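Local coordinates for protein cellulase (Xanthomonas axonopodis pv. citri, PDB 5HOS) that probably hydrolyses internal beta-1,4-glucosidic bonds of cellulose, as an endoglucanase of glycosyl hydrolase family 5, at residues 259-264 and 295-300; 216-221 and 263-268. All blocks are in the same frame, centred on the assembly; numbering follows the deposited sequence.

Overall arrangement
Both contacts lie on the same side of a parallel eight-stranded beta/alpha barrel, their centres about 9 Å apart and 16 to 17 Å from the centre of the chain. Along the chain the order is loop 216-221, helix 248-262, turn 263-266, strand 267-273, helix 278-293 and strand 298-306. Interaction 1 sets the end of helix 248-262 against the approach to the last strand; interaction 2 ties the turn after that helix to the loop before strand 224-231. They share Asn263 and Lys264 and meet in the sheet, where Gly267 pairs with Val297 and Met299. Together they join the turns leading into three consecutive barrel strands, at the strands' N-terminal ends.

Interaction 1 of 2, residues 259-264 and 295-300; sequences WLRLNK and SDVWMG
Arg261 grips Asp296 side-on with two nitrogens, one to each carboxylate oxygen. Arg261 NE reaches Asp296 OD2 at 2.9 Å, and NH1 of Arg261 reaches OD1 of Asp296 at the same 2.9 Å; both N-H...O angles are 173°, nearly straight. Each oxygen offers its syn lone pair, and the guanidinium and carboxylate planes are only 6° apart: the paired bonds hold the two groups nearly coplanar and fix their rotation against each other. The arginine gets there by an extended start and a bend at chi3 (-77°), which turns its end toward the aspartate. Two further partners lie nearby: NH1 also bonds to Asn294 OD1, and NH2 forms a salt bridge with Glu258 OE2. The guanidinium charge is probably balanced by Asp296 and Glu258.

Next to this polar pair is an apolar one. Val297 CB sits 3.9 Å from Leu260 CB, its CG2 touches Leu260 CD1, and its CG1 lies over the helix backbone, 3.8 Å from Arg261 N. Within the helix end, Trp259 O takes two donors from opposite faces of its plane: the backbone N of Asn263 and, at 2.9 Å, ND2 of the same residue. Lys264, with positive phi, completes a Schellman motif in which Lys265 N bonds to Leu260 O.

Leu260 also packs on Ile226 of strand 224-231, while Val297 pairs through its backbone with Gly267. Thus the C-terminal end of helix 248-262 is fastened to the turn between helix 278-293 and strand 298-306, outside the barrel wall.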
# COMPACT_ATOMS: atom_id res chain seq x y z
N TRP A 259 -13.31 10.19 -10.93
CA TRP A 259 -13.54 10.75 -9.59
C TRP A 259 -12.31 11.55 -9.14
O TRP A 259 -12.45 12.67 -8.64
CB TRP A 259 -13.88 9.65 -8.56
CG TRP A 259 -14.18 10.21 -7.19
CD1 TRP A 259 -15.39 10.62 -6.71
CD2 TRP A 259 -13.23 10.43 -6.14
NE1 TRP A 259 -15.26 11.08 -5.43
CE2 TRP A 259 -13.95 10.98 -5.05
CE3 TRP A 259 -11.85 10.22 -6.01
CZ2 TRP A 259 -13.33 11.31 -3.83
CZ3 TRP A 259 -11.23 10.55 -4.80
CH2 TRP A 259 -11.98 11.10 -3.73
N LEU A 260 -11.12 10.97 -9.31
CA LEU A 260 -9.87 11.66 -8.96
C LEU A 260 -9.75 12.98 -9.72
O LEU A 260 -9.41 14.02 -9.14
CB LEU A 260 -8.64 10.78 -9.25
CG LEU A 260 -8.39 9.56 -8.37
CD1 LEU A 260 -7.23 8.76 -8.96
CD2 LEU A 260 -8.07 9.94 -6.93
N ARG A 261 -10.08 12.93 -11.01
CA ARG A 261 -9.98 14.10 -11.89
C ARG A 261 -10.94 15.21 -11.46
O ARG A 261 -10.54 16.37 -11.34
CB ARG A 261 -10.24 13.68 -13.34
CG ARG A 261 -9.78 14.68 -14.39
CD ARG A 261 -9.81 14.07 -15.79
NE ARG A 261 -8.66 13.18 -16.03
CZ ARG A 261 -8.70 11.91 -16.44
NH1 ARG A 261 -7.55 11.24 -16.60
NH2 ARG A 261 -9.84 11.27 -16.70
N LEU A 262 -12.20 14.85 -11.22
CA LEU A 262 -13.21 15.82 -10.76
C LEU A 262 -12.83 16.46 -9.41
O LEU A 262 -12.99 17.67 -9.24
CB LEU A 262 -14.59 15.14 -10.67
CG LEU A 262 -15.77 15.89 -10.04
CD1 LEU A 262 -16.03 17.24 -10.69
CD2 LEU A 262 -17.02 15.02 -10.12
N ASN A 263 -12.32 15.65 -8.49
CA ASN A 263 -11.98 16.11 -7.13
C ASN A 263 -10.54 16.61 -6.96
O ASN A 263 -10.10 16.88 -5.84
CB ASN A 263 -12.31 15.02 -6.12
CG ASN A 263 -13.81 14.79 -6.02
OD1 ASN A 263 -14.48 15.48 -5.27
ND2 ASN A 263 -14.33 13.83 -6.77
N LYS A 264 -9.83 16.74 -8.08
CA LYS A 264 -8.48 17.31 -8.12
C LYS A 264 -7.53 16.56 -7.18
O LYS A 264 -6.80 17.16 -6.40
CB LYS A 264 -8.51 18.82 -7.82
CG LYS A 264 -9.52 19.56 -8.69
CD LYS A 264 -9.15 21.02 -8.92
CE LYS A 264 -10.20 21.73 -9.76
NZ LYS A 264 -10.29 21.19 -11.15
N SER A 295 -1.97 9.77 -16.39
CA SER A 295 -0.96 10.18 -15.41
C SER A 295 -1.21 11.58 -14.83
O SER A 295 -0.49 11.98 -13.92
CB SER A 295 0.44 10.12 -16.03
OG SER A 295 0.60 11.06 -17.09
N ASP A 296 -2.19 12.33 -15.34
CA ASP A 296 -2.63 13.56 -14.67
C ASP A 296 -3.19 13.25 -13.27
O ASP A 296 -3.09 14.07 -12.36
CB ASP A 296 -3.64 14.36 -15.52
CG ASP A 296 -4.93 13.60 -15.79
OD1 ASP A 296 -4.89 12.39 -16.06
OD2 ASP A 296 -6.01 14.23 -15.75
N VAL A 297 -3.75 12.05 -13.09
CA VAL A 297 -4.24 11.63 -11.77
C VAL A 297 -3.48 10.45 -11.16
O VAL A 297 -3.27 10.43 -9.97
CB VAL A 297 -5.76 11.37 -11.76
CG1 VAL A 297 -6.51 12.63 -12.17
CG2 VAL A 297 -6.15 10.21 -12.65
N TRP A 298 -3.05 9.47 -11.97
CA TRP A 298 -2.31 8.33 -11.43
C TRP A 298 -0.84 8.69 -11.22
O TRP A 298 -0.17 9.15 -12.14
CB TRP A 298 -2.45 7.11 -12.34
CG TRP A 298 -3.81 6.50 -12.26
CD1 TRP A 298 -4.80 6.58 -13.20
CD2 TRP A 298 -4.35 5.73 -11.17
NE1 TRP A 298 -5.92 5.90 -12.77
CE2 TRP A 298 -5.67 5.38 -11.53
CE3 TRP A 298 -3.84 5.31 -9.93
CZ2 TRP A 298 -6.49 4.60 -10.70
CZ3 TRP A 298 -4.66 4.55 -9.10
CH2 TRP A 298 -5.97 4.20 -9.48
N MET A 299 -0.38 8.49 -9.98
CA MET A 299 0.97 8.86 -9.53
C MET A 299 1.89 7.64 -9.32
O MET A 299 3.10 7.77 -9.35
CB MET A 299 0.88 9.71 -8.25
CG MET A 299 0.90 8.99 -6.87
SD MET A 299 1.82 10.20 -5.87
CE MET A 299 2.00 9.10 -4.51
N GLY A 300 1.32 6.47 -9.07
CA GLY A 300 2.12 5.30 -8.83
C GLY A 300 1.34 4.02 -8.64
O GLY A 300 0.11 4.03 -8.51

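Interaction 2 of 2, residues 216-221 and 263-268; sequences SIRDPL and NKKRGF. With SO4 (sulfate ion), chain B.
Lys265 runs its chain toward the loop 216-221, with CE 4.5 Å from Ile217 CB and the ammonium at the carbonyl oxygen of the same isoleucine. The chain is extended at chi2 and chi3, then bent at chi4 (46°), which brings Lys265 NZ to Ile217 O at 3.2 Å, in the carbonyl plane. That oxygen has a second donor: Arg218 curls back, bent at chi2 (-70°), and its NH1 meets Ile217 O at 2.7 Å from above the carbonyl plane, 53° out of it. Two cationic groups therefore share one acceptor, and Arg218 NH1 stands 3.3 Å from Lys265 NZ, both of them donors. Their mutual repulsion is probably eased by the neighbouring carbonyls: Ala215 O bonds to Arg218 NH1 and, weakly, to Lys265 NZ. The lysine's strongest polar partner is Tyr224 OH, so its buried ammonium is held by oxygens from both the loop and the start of the next strand.

Further along the loop, Asp219 OD1 accepts from Leu221 N at 3.0 Å, an Asx turn. On the other segment, Arg266 holds a sulfate ion, probably from the crystallisation liquor, by the edge of its guanidinium. NH1 of Arg266 lies 2.8 Å from sulfate O4, and NH2 of Arg266 lies 3.2 Å from sulfate O1. Lys28 NZ, Tyr29 OH and Arg223 NH2 also bond to the anion, while Tyr224 O takes a further bond from Arg266 NH2.

Successive alpha-to-beta loops packed side by side at the N-terminal ends of neighbouring parallel strands, here 224-231 and 267-273, are a feature of the (beta/alpha)8 barrel, the fold of glycosyl hydrolase family 5; in this protein Lys265 is the bridge between them.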
# COMPACT_ATOMS: atom_id res chain seq x y z
N SER A 216 -13.66 15.39 0.71
CA SER A 216 -13.32 16.51 1.59
C SER A 216 -11.97 16.35 2.29
O SER A 216 -11.59 17.24 3.06
CB SER A 216 -14.44 16.72 2.61
OG SER A 216 -14.67 15.54 3.36
N ILE A 217 -11.23 15.27 2.03
CA ILE A 217 -9.87 15.13 2.59
C ILE A 217 -8.99 16.29 2.15
O ILE A 217 -8.97 16.66 0.97
CB ILE A 217 -9.18 13.81 2.22
CG1 ILE A 217 -9.73 12.67 3.07
CG2 ILE A 217 -7.65 13.86 2.42
CD1 ILE A 217 -9.39 12.71 4.55
N ARG A 218 -8.27 16.85 3.12
CA ARG A 218 -7.32 17.92 2.88
C ARG A 218 -5.96 17.56 3.51
O ARG A 218 -5.87 16.69 4.40
CB ARG A 218 -7.86 19.24 3.45
CG ARG A 218 -9.15 19.73 2.79
CD ARG A 218 -8.96 20.21 1.35
NE ARG A 218 -10.24 20.54 0.69
CZ ARG A 218 -11.00 19.70 -0.02
NH1 ARG A 218 -10.65 18.42 -0.23
NH2 ARG A 218 -12.13 20.14 -0.56
N ASP A 219 -4.92 18.19 3.00
CA ASP A 219 -3.57 18.02 3.51
C ASP A 219 -3.00 19.41 3.70
O ASP A 219 -2.86 20.13 2.72
CB ASP A 219 -2.72 17.24 2.50
CG ASP A 219 -1.28 17.03 2.94
OD1 ASP A 219 -0.85 17.59 3.98
OD2 ASP A 219 -0.55 16.31 2.23
N PRO A 220 -2.64 19.79 4.95
CA PRO A 220 -2.00 21.11 5.17
C PRO A 220 -0.77 21.44 4.30
O PRO A 220 -0.50 22.63 4.08
CB PRO A 220 -1.61 21.07 6.65
CG PRO A 220 -2.65 20.19 7.27
CD PRO A 220 -2.93 19.12 6.23
N LEU A 221 -0.03 20.44 3.83
CA LEU A 221 1.10 20.65 2.89
C LEU A 221 0.80 20.22 1.45
O LEU A 221 1.66 20.33 0.59
CB LEU A 221 2.36 19.93 3.40
CG LEU A 221 2.93 20.31 4.77
CD1 LEU A 221 4.27 19.62 4.99
CD2 LEU A 221 3.11 21.81 4.94
N ASN A 263 -12.32 15.65 -8.49
CA ASN A 263 -11.98 16.11 -7.13
C ASN A 263 -10.54 16.61 -6.96
O ASN A 263 -10.10 16.88 -5.84
CB ASN A 263 -12.31 15.02 -6.12
CG ASN A 263 -13.81 14.79 -6.02
OD1 ASN A 263 -14.48 15.48 -5.27
ND2 ASN A 263 -14.33 13.83 -6.77
N LYS A 264 -9.83 16.74 -8.08
CA LYS A 264 -8.48 17.31 -8.12
C LYS A 264 -7.53 16.56 -7.18
O LYS A 264 -6.80 17.16 -6.40
CB LYS A 264 -8.51 18.82 -7.82
CG LYS A 264 -9.52 19.56 -8.69
CD LYS A 264 -9.15 21.02 -8.92
CE LYS A 264 -10.20 21.73 -9.76
NZ LYS A 264 -10.29 21.19 -11.15
N LYS A 265 -7.58 15.24 -7.27
CA LYS A 265 -6.76 14.37 -6.44
C LYS A 265 -5.95 13.41 -7.31
O LYS A 265 -6.20 13.28 -8.52
CB LYS A 265 -7.65 13.61 -5.46
CG LYS A 265 -8.08 14.48 -4.28
CD LYS A 265 -9.27 13.87 -3.57
CE LYS A 265 -9.50 14.46 -2.19
NZ LYS A 265 -9.44 15.93 -2.09
N ARG A 266 -4.94 12.80 -6.69
CA ARG A 266 -4.07 11.85 -7.37
C ARG A 266 -4.28 10.49 -6.73
O ARG A 266 -4.71 10.41 -5.58
CB ARG A 266 -2.62 12.26 -7.24
CG ARG A 266 -2.33 13.67 -7.76
CD ARG A 266 -0.85 13.94 -7.69
NE ARG A 266 -0.38 13.99 -6.30
CZ ARG A 266 0.88 13.79 -5.90
NH1 ARG A 266 1.86 13.50 -6.77
NH2 ARG A 266 1.18 13.87 -4.61
N GLY A 267 -3.96 9.44 -7.48
CA GLY A 267 -4.17 8.05 -7.07
C GLY A 267 -2.89 7.24 -7.04
O GLY A 267 -1.97 7.45 -7.85
N PHE A 268 -2.83 6.30 -6.09
CA PHE A 268 -1.74 5.32 -6.00
C PHE A 268 -2.38 3.95 -5.88
O PHE A 268 -3.11 3.69 -4.91
CB PHE A 268 -0.84 5.59 -4.78
CG PHE A 268 0.52 4.93 -4.86
CD1 PHE A 268 0.66 3.56 -4.77
CD2 PHE A 268 1.67 5.71 -4.96
CE1 PHE A 268 1.92 2.97 -4.82
CE2 PHE A 268 2.93 5.12 -5.01
CZ PHE A 268 3.05 3.75 -4.95
S SO4 B . 5.23 13.22 -5.08
O1 SO4 B . 4.37 13.98 -4.13
O2 SO4 B . 6.05 14.18 -5.85
O3 SO4 B . 6.10 12.31 -4.33
O4 SO4 B . 4.38 12.47 -6.03